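Local coordinates for protein NAD nucleotidase (Haemophilus influenzae, PDB 3ZTV) that degrades NAD to adenosine and nicotinamide riboside in the periplasm, acting as both a pyrophosphatase and a 5'-nucleotidase, at residues Thr79-Ser84 with Lys347-Arg352. Numbering follows the deposited sequence.
Sequences TLFGGS and KSEKDR
Phe81 drives the far edge of its ring into the side of helix 337-353, where CZ lies 3.7 Å from the backbone N of Lys350. The CB atoms of Glu349 and Lys350 straddle that edge: Glu349 CB lies in the ring plane, 3.9 Å from CZ, and Lys350 CB sits 4.0 Å from CE2. Glu349 OE1 completes this tight part, a single-atom approach to Phe81 CE1 at 3.3 Å, near the ring plane, with ring and carboxylate planes 48° apart. Tyr346 adds an edge-to-face ring contact, and Leu353 packs in as well. Next to it, Leu80 lays CD1 against Lys350 CG at 3.7 Å; with CG anti to the backbone N (chi1 -174°), the lysine aliphatic chain starts out past the leucine. It then bends at chi3 and chi4, and the ammonium end leads away from the loop. The loop belongs to the calcineurin-like phosphoesterase domain of this 5'-nucleotidase, and a type I' turn from Phe81 to Ser84, with glycines at both central positions, carries the chain into helix 84-93. On the solvent side of the helix, Lys347, Ser348 and Asp351 are exposed and start out away from the loop; Lys347 NZ forms a salt bridge with Glu26.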
ATOM      1  N   THR A  79      23.223  24.970  -6.991  1.00  7.66           N
ATOM      2  CA  THR A  79      23.670  24.771  -8.364  1.00  8.84           C
ATOM      3  C   THR A  79      25.186  24.819  -8.532  1.00  9.12           C
ATOM      4  O   THR A  79      25.759  23.994  -9.229  1.00 10.23           O
ATOM      5  CB  THR A  79      23.032  25.830  -9.269  1.00  9.84           C
ATOM      6  OG1 THR A  79      21.620  25.876  -9.016  1.00 13.46           O
ATOM      7  CG2 THR A  79      23.284  25.519 -10.741  1.00 13.45           C
ATOM      8  N   LEU A  80      25.831  25.773  -7.881  1.00  7.23           N
ATOM      9  CA  LEU A  80      27.255  25.996  -8.119  1.00  7.81           C
ATOM     10  C   LEU A  80      28.152  25.167  -7.218  1.00  8.41           C
ATOM     11  O   LEU A  80      29.368  25.109  -7.432  1.00 10.34           O
ATOM     12  CB  LEU A  80      27.586  27.480  -7.989  1.00  8.12           C
ATOM     13  CG  LEU A  80      26.820  28.356  -8.977  1.00  9.09           C
ATOM     14  CD1 LEU A  80      27.067  29.835  -8.706  1.00 10.37           C
ATOM     15  CD2 LEU A  80      27.199  28.009 -10.408  1.00 11.66           C
ATOM     16  N   PHE A  81      27.553  24.506  -6.221  1.00  8.30           N
ATOM     17  CA  PHE A  81      28.319  23.743  -5.240  1.00  8.78           C
ATOM     18  C   PHE A  81      27.910  22.277  -5.106  1.00  7.93           C
ATOM     19  O   PHE A  81      28.560  21.530  -4.379  1.00  9.90           O
ATOM     20  CB  PHE A  81      28.281  24.429  -3.870  1.00  8.94           C
ATOM     21  CG  PHE A  81      28.823  25.827  -3.894  1.00  8.54           C
ATOM     22  CD1 PHE A  81      30.193  26.051  -3.879  1.00 10.56           C
ATOM     23  CD2 PHE A  81      27.975  26.915  -3.985  1.00  8.03           C
ATOM     24  CE1 PHE A  81      30.712  27.344  -3.933  1.00 11.87           C
ATOM     25  CE2 PHE A  81      28.481  28.208  -4.037  1.00 10.27           C
ATOM     26  CZ  PHE A  81      29.854  28.421  -4.008  1.00 11.36           C
ATOM     27  N   GLY A  82      26.837  21.871  -5.784  1.00  9.89           N
ATOM     28  CA  GLY A  82      26.391  20.485  -5.754  1.00 10.11           C
ATOM     29  C   GLY A  82      26.047  19.972  -4.367  1.00 10.96           C
ATOM     30  O   GLY A  82      26.161  18.772  -4.109  1.00 13.10           O
ATOM     31  N   GLY A  83      25.634  20.864  -3.469  1.00  9.05           N
ATOM     32  CA  GLY A  83      25.230  20.458  -2.131  1.00 10.58           C
ATOM     33  C   GLY A  83      26.265  20.675  -1.042  1.00  8.80           C
ATOM     34  O   GLY A  83      25.937  20.586   0.145  1.00  9.54           O
ATOM     35  N   SER A  84      27.506  20.971  -1.428  1.00  9.26           N
ATOM     36  CA  SER A  84      28.578  21.114  -0.442  1.00  8.64           C
ATOM     37  C   SER A  84      28.385  22.319   0.484  1.00  8.97           C
ATOM     38  O   SER A  84      28.776  22.272   1.647  1.00  9.81           O
ATOM     39  CB  SER A  84      29.952  21.160  -1.108  1.00 12.52           C
ATOM     40  OG  SER A  84      30.113  22.344  -1.851  1.00 14.45           O
ATOM     41  N   LYS A 347      29.865  32.798  -0.536  1.00  9.75           N
ATOM     42  CA  LYS A 347      29.362  33.948  -1.271  1.00 10.40           C
ATOM     43  C   LYS A 347      30.410  34.478  -2.265  1.00 12.15           C
ATOM     44  O   LYS A 347      30.090  34.770  -3.417  1.00 13.19           O
ATOM     45  CB  LYS A 347      28.916  35.050  -0.307  1.00 12.10           C
ATOM     46  CG  LYS A 347      28.196  36.204  -0.982  1.00 14.54           C
ATOM     47  CD  LYS A 347      27.581  37.144   0.044  1.00 19.17           C
ATOM     48  CE  LYS A 347      26.695  38.189  -0.620  1.00 23.15           C
ATOM     49  NZ  LYS A 347      25.969  39.011   0.387  1.00 28.00           N
ATOM     50  N   SER A 348      31.657  34.600  -1.813  1.00 10.23           N
ATOM     51  CA  SER A 348      32.758  35.008  -2.683  1.00 11.84           C
ATOM     52  C   SER A 348      32.977  34.005  -3.821  1.00 12.45           C
ATOM     53  O   SER A 348      33.144  34.395  -4.982  1.00 11.80           O
ATOM     54  CB  SER A 348      34.033  35.173  -1.857  1.00 14.11           C
ATOM     55  OG  SER A 348      33.927  36.287  -0.990  1.00 20.56           O
ATOM     56  N   GLU A 349      32.981  32.713  -3.499  1.00 11.49           N
ATOM     57  CA  GLU A 349      33.124  31.686  -4.532  1.00 11.61           C
ATOM     58  C   GLU A 349      31.960  31.736  -5.519  1.00 11.06           C
ATOM     59  O   GLU A 349      32.157  31.620  -6.735  1.00 11.31           O
ATOM     60  CB  GLU A 349      33.226  30.289  -3.909  1.00 13.46           C
ATOM     61  CG  GLU A 349      34.513  30.030  -3.129  1.00 16.52           C
ATOM     62  CD  GLU A 349      34.556  28.645  -2.500  1.00 20.88           C
ATOM     63  OE1 GLU A 349      33.815  27.755  -2.966  1.00 24.33           O
ATOM     64  OE2 GLU A 349      35.333  28.448  -1.540  1.00 25.88           O
ATOM     65  N   LYS A 350      30.750  31.906  -4.991  1.00 10.62           N
ATOM     66  CA  LYS A 350      29.552  31.967  -5.818  1.00 10.13           C
ATOM     67  C   LYS A 350      29.646  33.077  -6.865  1.00 11.41           C
ATOM     68  O   LYS A 350      29.281  32.882  -8.028  1.00 11.91           O
ATOM     69  CB  LYS A 350      28.305  32.133  -4.942  1.00 10.63           C
ATOM     70  CG  LYS A 350      26.991  32.068  -5.707  1.00 14.11           C
ATOM     71  CD  LYS A 350      25.798  32.058  -4.758  1.00 14.31           C
ATOM     72  CE  LYS A 350      25.575  33.422  -4.137  1.00 16.89           C
ATOM     73  NZ  LYS A 350      24.931  34.358  -5.098  1.00 22.20           N
ATOM     74  N   ASP A 351      30.158  34.235  -6.457  1.00 11.21           N
ATOM     75  CA  ASP A 351      30.258  35.372  -7.367  1.00 12.53           C
ATOM     76  C   ASP A 351      31.195  35.087  -8.540  1.00  9.94           C
ATOM     77  O   ASP A 351      30.972  35.572  -9.651  1.00 11.98           O
ATOM     78  CB  ASP A 351      30.671  36.640  -6.612  1.00 13.61           C
ATOM     79  CG  ASP A 351      29.591  37.129  -5.662  1.00 19.73           C
ATOM     80  OD1 ASP A 351      28.428  36.685  -5.792  1.00 19.27           O
ATOM     81  OD2 ASP A 351      29.902  37.963  -4.785  1.00 25.74           O
ATOM     82  N   ARG A 352      32.232  34.291  -8.298  1.00 10.39           N
ATOM     83  CA  ARG A 352      33.140  33.873  -9.365  1.00 10.38           C
ATOM     84  C   ARG A 352      32.471  32.821 -10.256  1.00 10.72           C
ATOM     85  O   ARG A 352      32.416  32.958 -11.473  1.00 10.33           O
ATOM     86  CB  ARG A 352      34.450  33.319  -8.793  1.00 11.92           C
ATOM     87  CG  ARG A 352      35.231  34.292  -7.913  1.00 12.36           C
ATOM     88  CD  ARG A 352      36.539  33.671  -7.420  1.00 17.48           C
ATOM     89  NE  ARG A 352      37.598  33.694  -8.427  1.00 15.70           N
ATOM     90  CZ  ARG A 352      38.772  33.083  -8.292  1.00 16.26           C
ATOM     91  NH1 ARG A 352      39.041  32.385  -7.195  1.00 16.71           N
ATOM     92  NH2 ARG A 352      39.680  33.169  -9.256  1.00 18.13           N
TER